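Local coordinates for protein adenosine kinase (PDB 3UBO) that probably transfers the gamma-phosphate of ATP to adenosine, as a nucleoside kinase of the pfkB (ribokinase) family, and binds adenosine and ADP, at residues I11-V16 against Y156-L161; A78-V83 against F103-L108; V262-S267 against S295-S300. One frame throughout, in Å; residues are numbered along the deposited sequence.

Contact 1 (I11-V16 against Y156-L161); sequences IGNAIV and YFEGYL. With ADN (adenosine), chain C.
Asn13 holds its CG anti to the carbonyl carbon (chi1 -74°), which carries the carboxamide beside its own backbone N and up to Tyr160; the Glu158 chain, bent at chi2, brings its carboxylate back to the same loop. Asn13 ND2 donates to Tyr160 O at 3.0 Å, an acceptor that lies close to the amide plane, although the donor stands well above the carbonyl plane. The same ND2 gives its straighter bond to adenosine N1 (2.8 Å, 161°), and two acceptors thereby fix the rotation of the amide. Glu158 OE2 accepts from Asn13 N at 2.6 Å, with the oxygen's position less certain, while Glu158 OE1 takes Ala63 N. All this happens where parallel strands 6-11 and 152-158, neighbours in the central sheet of the ribokinase fold, run out into the adenosine pocket. Their last pairing sets Ile11 beside Phe157, with Glu158 N donating to Ile11 O at 3.1 Å, though that oxygen is also less surely placed. Adenine is sandwiched: its C6 lies 3.4 Å above the Tyr160 ring plane, offset toward the rim, and Ile15 CD1 approaches C4 from the opposite face at 3.2 Å. Behind the loop, Leu161 CD1 meets Ile11 CG2 at 3.7 Å, the side chains crossing at about a right angle.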
# COMPACT_ATOMS: atom_id res chain seq x y z
N ILE A 11 15.57 6.70 15.96
CA ILE A 11 15.60 8.05 15.43
C ILE A 11 16.10 8.01 13.99
O ILE A 11 17.16 7.41 13.69
CB ILE A 11 16.48 9.03 16.28
CG1 ILE A 11 15.98 9.09 17.72
CG2 ILE A 11 16.48 10.47 15.69
CD1 ILE A 11 16.47 10.34 18.46
N GLY A 12 15.29 8.59 13.10
CA GLY A 12 15.52 8.49 11.67
C GLY A 12 14.57 9.38 10.86
O GLY A 12 13.57 9.88 11.37
N ASN A 13 14.91 9.58 9.59
CA ASN A 13 14.10 10.33 8.64
C ASN A 13 12.72 9.75 8.47
O ASN A 13 12.57 8.61 7.99
CB ASN A 13 14.82 10.25 7.34
CG ASN A 13 16.00 11.08 7.33
OD1 ASN A 13 15.92 12.21 7.83
ND2 ASN A 13 17.11 10.58 6.81
N ALA A 14 11.69 10.47 8.86
CA ALA A 14 10.35 9.97 8.69
C ALA A 14 9.92 10.04 7.21
O ALA A 14 9.83 11.12 6.63
CB ALA A 14 9.40 10.73 9.56
N ILE A 15 9.69 8.90 6.58
CA ILE A 15 9.55 8.84 5.10
C ILE A 15 8.34 8.00 4.69
O ILE A 15 8.11 6.92 5.24
CB ILE A 15 10.82 8.30 4.42
CG1 ILE A 15 12.01 9.23 4.73
CG2 ILE A 15 10.57 8.11 2.97
CD1 ILE A 15 13.31 8.71 4.22
N VAL A 16 7.51 8.54 3.80
CA VAL A 16 6.51 7.67 3.19
C VAL A 16 6.96 7.17 1.81
O VAL A 16 7.51 7.96 1.01
CB VAL A 16 5.13 8.25 3.19
CG1 VAL A 16 4.10 7.23 2.58
CG2 VAL A 16 4.82 8.58 4.58
N TYR A 156 18.61 3.73 18.75
CA TYR A 156 19.13 3.41 17.43
C TYR A 156 18.71 4.46 16.42
O TYR A 156 17.58 4.97 16.49
CB TYR A 156 18.57 2.09 17.06
CG TYR A 156 18.80 1.58 15.66
CD1 TYR A 156 19.98 0.93 15.32
CD2 TYR A 156 17.82 1.70 14.69
CE1 TYR A 156 20.19 0.42 14.05
CE2 TYR A 156 18.01 1.16 13.39
CZ TYR A 156 19.20 0.51 13.07
OH TYR A 156 19.41 -0.03 11.79
N PHE A 157 19.65 4.80 15.52
CA PHE A 157 19.49 5.95 14.61
C PHE A 157 20.24 5.74 13.30
O PHE A 157 21.26 5.03 13.27
CB PHE A 157 20.02 7.26 15.28
CG PHE A 157 21.55 7.33 15.38
CD1 PHE A 157 22.21 6.85 16.52
CD2 PHE A 157 22.32 7.81 14.32
CE1 PHE A 157 23.60 6.87 16.60
CE2 PHE A 157 23.71 7.83 14.39
CZ PHE A 157 24.35 7.36 15.53
N GLU A 158 19.75 6.39 12.24
CA GLU A 158 20.32 6.20 10.87
C GLU A 158 21.58 7.03 10.63
O GLU A 158 21.64 8.17 11.10
CB GLU A 158 19.28 6.54 9.73
CG GLU A 158 17.91 5.80 9.73
CD GLU A 158 16.75 6.78 9.43
OE1 GLU A 158 15.60 6.28 9.25
OE2 GLU A 158 17.00 8.06 9.42
N GLY A 159 22.56 6.47 9.91
CA GLY A 159 23.55 7.28 9.23
C GLY A 159 22.86 8.29 8.31
O GLY A 159 23.31 9.45 8.13
N TYR A 160 21.72 7.87 7.75
CA TYR A 160 20.93 8.67 6.80
C TYR A 160 20.62 10.09 7.30
O TYR A 160 20.11 10.91 6.54
CB TYR A 160 19.57 8.00 6.50
CG TYR A 160 19.58 6.96 5.41
CD1 TYR A 160 18.71 5.86 5.47
CD2 TYR A 160 20.45 7.05 4.35
CE1 TYR A 160 18.73 4.86 4.51
CE2 TYR A 160 20.46 6.06 3.38
CZ TYR A 160 19.59 4.96 3.47
OH TYR A 160 19.58 3.99 2.50
N LEU A 161 20.88 10.31 8.60
CA LEU A 161 20.47 11.47 9.37
C LEU A 161 21.56 12.51 9.29
O LEU A 161 21.38 13.64 9.69
CB LEU A 161 20.29 11.11 10.84
CG LEU A 161 18.92 10.63 11.29
CD1 LEU A 161 18.85 10.61 12.81
CD2 LEU A 161 17.78 11.46 10.73
O5' ADN C . 16.01 0.47 3.68
C5' ADN C . 14.53 0.43 3.64
C4' ADN C . 13.85 1.83 3.82
O4' ADN C . 14.72 2.93 3.53
C3' ADN C . 12.43 2.31 3.20
O3' ADN C . 11.17 1.90 3.66
C2' ADN C . 12.60 3.87 3.16
O2' ADN C . 11.53 4.64 3.74
C1' ADN C . 13.93 4.04 3.78
N9 ADN C . 14.65 5.23 3.23
C8 ADN C . 14.98 5.60 1.89
N7 ADN C . 15.80 6.76 1.91
C5 ADN C . 15.97 7.09 3.27
C6 ADN C . 16.67 8.16 3.91
N6 ADN C . 17.41 9.14 3.17
N1 ADN C . 16.65 8.20 5.35
C2 ADN C . 15.94 7.20 6.10
N3 ADN C . 15.24 6.13 5.50
C4 ADN C . 15.26 6.12 4.08

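Contact 2 (A78-V83 against F103-L108); sequences AYFGKV and FQTKPL
At the sheet end of the contact the CA atoms of Tyr79 and Phe103 lie 5.4 Å apart, and the touching parts of 78-83 and 103-108 run at 23° to each other. Strand 77-80 is the inner neighbour of the short strand 102-103 at the edge of the central parallel sheet. Past the backbone hydrogen bonding of Tyr79 with His102, a water continues the link: it donates to Tyr79 O at 2.6 Å and accepts from Gln104 N at 2.8 Å. Farther along, Leu108 N donates to Val83 O (2.8 Å, 162°). In both Tyr79 and Phe103, CG is anti to the backbone N, and the side chains lie side by side pointing the same way. Their rings are near parallel (25°) but slid far apart, with centroids separated by 5.7 Å, and the touch is between Tyr79 CD2 and Phe103 CE1. The Phe103 edge also faces Gly81 N near the ring plane. The Thr105 side chain crosses that of Phe80 at about a right angle, its OG1 3.8 Å from Phe80 CB, while Val83 CG2 packs on Pro107 CB at 4.3 Å. Phe103 reaches Thr93 and Ile96 of helix 87-98 as well. Chemically, the contact is a largely buried seam, apolar round Phe103 and Val83, in which a water and one direct backbone bond across the segments satisfy main-chain groups where regular strand pairing stops.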
# COMPACT_ATOMS: atom_id res chain seq x y z
N ALA A 78 9.86 2.98 20.54
CA ALA A 78 9.51 4.41 20.46
C ALA A 78 10.33 5.06 19.35
O ALA A 78 11.46 4.57 19.00
CB ALA A 78 9.73 5.15 21.80
N TYR A 79 9.76 6.14 18.79
CA TYR A 79 10.32 6.68 17.55
C TYR A 79 10.25 8.18 17.55
O TYR A 79 9.27 8.77 18.04
CB TYR A 79 9.68 6.04 16.24
CG TYR A 79 10.16 6.72 14.92
CD1 TYR A 79 11.42 6.44 14.39
CD2 TYR A 79 9.35 7.65 14.24
CE1 TYR A 79 11.87 7.03 13.27
CE2 TYR A 79 9.79 8.23 13.07
CZ TYR A 79 11.06 7.92 12.62
OH TYR A 79 11.53 8.53 11.49
N PHE A 80 11.31 8.79 17.05
CA PHE A 80 11.30 10.23 16.85
C PHE A 80 11.54 10.49 15.36
O PHE A 80 12.57 10.00 14.82
CB PHE A 80 12.44 10.96 17.61
CG PHE A 80 12.49 10.73 19.10
CD1 PHE A 80 11.34 10.39 19.83
CD2 PHE A 80 13.72 10.90 19.80
CE1 PHE A 80 11.41 10.27 21.24
CE2 PHE A 80 13.81 10.74 21.16
CZ PHE A 80 12.67 10.46 21.90
N GLY A 81 10.63 11.22 14.72
CA GLY A 81 10.77 11.53 13.30
C GLY A 81 10.24 12.91 12.96
O GLY A 81 9.55 13.53 13.76
N LYS A 82 10.58 13.38 11.76
CA LYS A 82 10.14 14.70 11.31
C LYS A 82 9.09 14.58 10.22
O LYS A 82 9.35 14.06 9.13
CB LYS A 82 11.33 15.51 10.81
CG LYS A 82 11.49 16.86 11.49
CD LYS A 82 10.21 17.29 12.18
CE LYS A 82 10.48 17.88 13.55
NZ LYS A 82 9.22 18.26 14.25
N VAL A 83 7.88 15.07 10.51
CA VAL A 83 6.79 15.02 9.55
C VAL A 83 5.96 16.31 9.60
O VAL A 83 5.94 17.01 10.61
CB VAL A 83 5.86 13.82 9.81
CG1 VAL A 83 6.61 12.52 9.61
CG2 VAL A 83 5.27 13.90 11.21
N PHE A 103 5.07 7.40 19.63
CA PHE A 103 5.39 8.46 18.66
C PHE A 103 4.65 9.75 18.99
O PHE A 103 3.43 9.81 18.82
CB PHE A 103 4.98 8.04 17.26
CG PHE A 103 5.41 9.03 16.23
CD1 PHE A 103 6.77 9.28 16.03
CD2 PHE A 103 4.46 9.71 15.45
CE1 PHE A 103 7.17 10.17 15.05
CE2 PHE A 103 4.87 10.60 14.50
CZ PHE A 103 6.23 10.83 14.29
N GLN A 104 5.39 10.76 19.45
CA GLN A 104 4.80 11.96 20.05
C GLN A 104 5.44 13.19 19.44
O GLN A 104 4.85 14.27 19.48
CB GLN A 104 4.95 11.92 21.58
CG GLN A 104 3.94 11.00 22.22
CD GLN A 104 2.49 11.36 21.80
OE1 GLN A 104 2.14 12.56 21.80
NE2 GLN A 104 1.66 10.35 21.42
N THR A 105 6.62 13.03 18.85
CA THR A 105 7.24 14.11 18.07
C THR A 105 6.27 15.09 17.37
O THR A 105 5.28 14.65 16.78
CB THR A 105 8.30 13.63 17.11
OG1 THR A 105 9.41 13.19 17.90
CG2 THR A 105 8.75 14.80 16.28
N LYS A 106 6.53 16.41 17.52
CA LYS A 106 5.62 17.45 17.01
C LYS A 106 5.74 17.65 15.49
O LYS A 106 6.84 17.72 14.95
CB LYS A 106 5.87 18.75 17.74
CG LYS A 106 4.68 19.74 17.71
CD LYS A 106 5.11 21.26 17.71
CE LYS A 106 4.12 22.16 18.56
NZ LYS A 106 3.64 21.50 19.85
N PRO A 107 4.60 17.72 14.78
CA PRO A 107 4.74 17.84 13.32
C PRO A 107 4.95 19.31 12.91
O PRO A 107 4.46 20.18 13.62
CB PRO A 107 3.36 17.35 12.81
CG PRO A 107 2.41 17.65 13.94
CD PRO A 107 3.23 17.36 15.19
N LEU A 108 5.58 19.52 11.75
CA LEU A 108 5.92 20.81 11.15
C LEU A 108 4.86 21.94 11.07
O LEU A 108 5.15 23.12 11.48
CB LEU A 108 6.52 20.60 9.79
CG LEU A 108 7.81 21.39 9.65
CD1 LEU A 108 8.60 21.25 10.93
CD2 LEU A 108 8.66 21.02 8.43
O HOH W 1 7.98 9.94 20.02

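Contact 3 (V262-S267 against S295-S300); sequences VRVGAS and SLEECS
Val262 and Val264 belong to the second strand of the antiparallel hairpin 253-257/260-264, and they pack against the first turns of helix 296-311, near the ADP site. Evidence for the layering comes from the axes: strand 262-264 and helix segment 296-300 approach to 8.1 Å, with their directions 33° apart. No hydrogen bond links the two segments, and the interface consists of side-chain packing. Val262 stands with CG1 anti to the backbone N (chi1 -173°), which sends its two methyls to different helix residues. CG2 rests against Leu296 CB at 3.5 Å, and CG1 lies over the helix backbone, 3.7 Å from Glu297 CA and 4.0 Å from Glu297 CG. An alanine here would lack both methyls and is likely to open a gap beside Leu296 and the first turn of the helix. Two residues on, Val264 meets the next turn: its CB is 3.3 Å from Ser300 CB, and its CG2 is 3.6 Å from Glu297 O. The alternation of the strand thus places both valines on the helix side, with Arg263 directed away between them. The start of the helix is itself capped, since Ser295, at the N-cap position, accepts Glu298 N on its OG at 2.9 Å. Ser300 OG makes a weak hydrogen bond with Ser253 OG of the partner strand. Beyond Val264 the chain runs to Ala266 and Ser267, which touch ADP. Strand 253-257 meets Leu296 and Ser300 through Val255, and the helix has further neighbours in helix 278-290, where Cys299 touches Phe286 and Tyr290 and Ser300 touches Tyr282.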
# COMPACT_ATOMS: atom_id res chain seq x y z
N VAL A 262 30.14 -14.69 15.32
CA VAL A 262 28.92 -15.50 15.16
C VAL A 262 28.32 -15.42 13.73
O VAL A 262 27.63 -14.45 13.41
CB VAL A 262 27.81 -15.09 16.17
CG1 VAL A 262 26.58 -16.04 16.11
CG2 VAL A 262 28.38 -15.01 17.56
N ARG A 263 28.58 -16.45 12.90
CA ARG A 263 27.95 -16.58 11.56
C ARG A 263 26.65 -17.39 11.57
O ARG A 263 26.73 -18.59 11.59
CB ARG A 263 28.93 -17.21 10.58
CG ARG A 263 30.26 -16.61 10.79
CD ARG A 263 31.23 -17.00 9.76
NE ARG A 263 32.23 -15.95 9.65
CZ ARG A 263 33.36 -16.04 8.95
NH1 ARG A 263 33.66 -17.17 8.27
NH2 ARG A 263 34.19 -14.98 8.91
N VAL A 264 25.48 -16.76 11.59
CA VAL A 264 24.19 -17.42 11.42
C VAL A 264 23.66 -17.19 9.99
O VAL A 264 23.63 -16.06 9.47
CB VAL A 264 23.14 -16.95 12.47
CG1 VAL A 264 21.76 -17.58 12.21
CG2 VAL A 264 23.65 -17.17 13.92
N GLY A 265 23.21 -18.26 9.35
CA GLY A 265 22.76 -18.18 7.97
C GLY A 265 21.30 -17.79 7.75
O GLY A 265 20.51 -17.69 8.70
N ALA A 266 20.95 -17.54 6.50
CA ALA A 266 19.65 -16.92 6.25
C ALA A 266 18.67 -17.94 5.77
O ALA A 266 19.05 -18.99 5.29
CB ALA A 266 19.75 -15.71 5.27
N SER A 267 17.40 -17.65 5.95
CA SER A 267 16.37 -18.57 5.47
C SER A 267 16.56 -18.79 3.96
O SER A 267 17.32 -18.05 3.27
CB SER A 267 14.98 -17.97 5.77
OG SER A 267 15.02 -16.56 6.07
N SER A 295 21.46 -14.89 23.05
CA SER A 295 22.80 -15.10 22.53
C SER A 295 22.93 -14.22 21.33
O SER A 295 21.91 -13.84 20.77
CB SER A 295 22.95 -16.57 22.10
OG SER A 295 21.69 -17.08 21.67
N LEU A 296 24.15 -13.93 20.91
CA LEU A 296 24.40 -13.40 19.57
C LEU A 296 23.85 -14.38 18.53
O LEU A 296 23.33 -13.98 17.48
CB LEU A 296 25.90 -13.20 19.32
CG LEU A 296 26.54 -12.15 20.24
CD1 LEU A 296 27.88 -11.63 19.69
CD2 LEU A 296 25.55 -11.03 20.49
N GLU A 297 24.00 -15.66 18.84
CA GLU A 297 23.50 -16.73 18.03
C GLU A 297 21.98 -16.56 17.81
O GLU A 297 21.52 -16.50 16.68
CB GLU A 297 23.81 -18.07 18.71
CG GLU A 297 24.59 -19.07 17.86
CD GLU A 297 23.70 -20.11 17.18
OE1 GLU A 297 22.53 -20.27 17.61
OE2 GLU A 297 24.18 -20.76 16.22
N GLU A 298 21.21 -16.48 18.89
CA GLU A 298 19.76 -16.42 18.76
C GLU A 298 19.34 -15.02 18.32
O GLU A 298 18.17 -14.74 18.00
CB GLU A 298 19.13 -16.76 20.09
CG GLU A 298 17.77 -17.51 20.02
CD GLU A 298 17.14 -17.61 21.43
OE1 GLU A 298 17.94 -17.62 22.44
OE2 GLU A 298 15.87 -17.64 21.54
N CYS A 299 20.31 -14.12 18.34
CA CYS A 299 20.07 -12.75 17.89
C CYS A 299 20.16 -12.79 16.36
O CYS A 299 19.18 -12.44 15.70
CB CYS A 299 21.01 -11.70 18.55
SG CYS A 299 20.40 -10.85 20.06
N SER A 300 21.28 -13.23 15.79
CA SER A 300 21.36 -13.24 14.35
C SER A 300 20.12 -13.96 13.83
O SER A 300 19.60 -13.63 12.78
CB SER A 300 22.60 -13.96 13.87
OG SER A 300 23.75 -13.33 14.31

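How the contacts relate
Contacts 1 and 2 are neighbours, their centres 11 Å apart, and contact 2 is nested inside the loop that contact 1 closes. Both reach the central parallel sheet, and they touch directly: Tyr79 OH lies 2.4 Å from Gly12 O, a probable but weak hydrogen bond, while Ala14 CB packs on Val83 CG1 at 3.3 Å. Contact 1 lines the adenosine pocket; contact 2 lies behind it, with the side chain of Tyr79 about 7 Å from the bound adenosine. Contact 3 follows later in the chain, its centre about 25 Å from that of contact 1 and 32 Å from that of contact 2. It borders the ADP site, so contacts 1 and 3 mark the two ligand-binding regions.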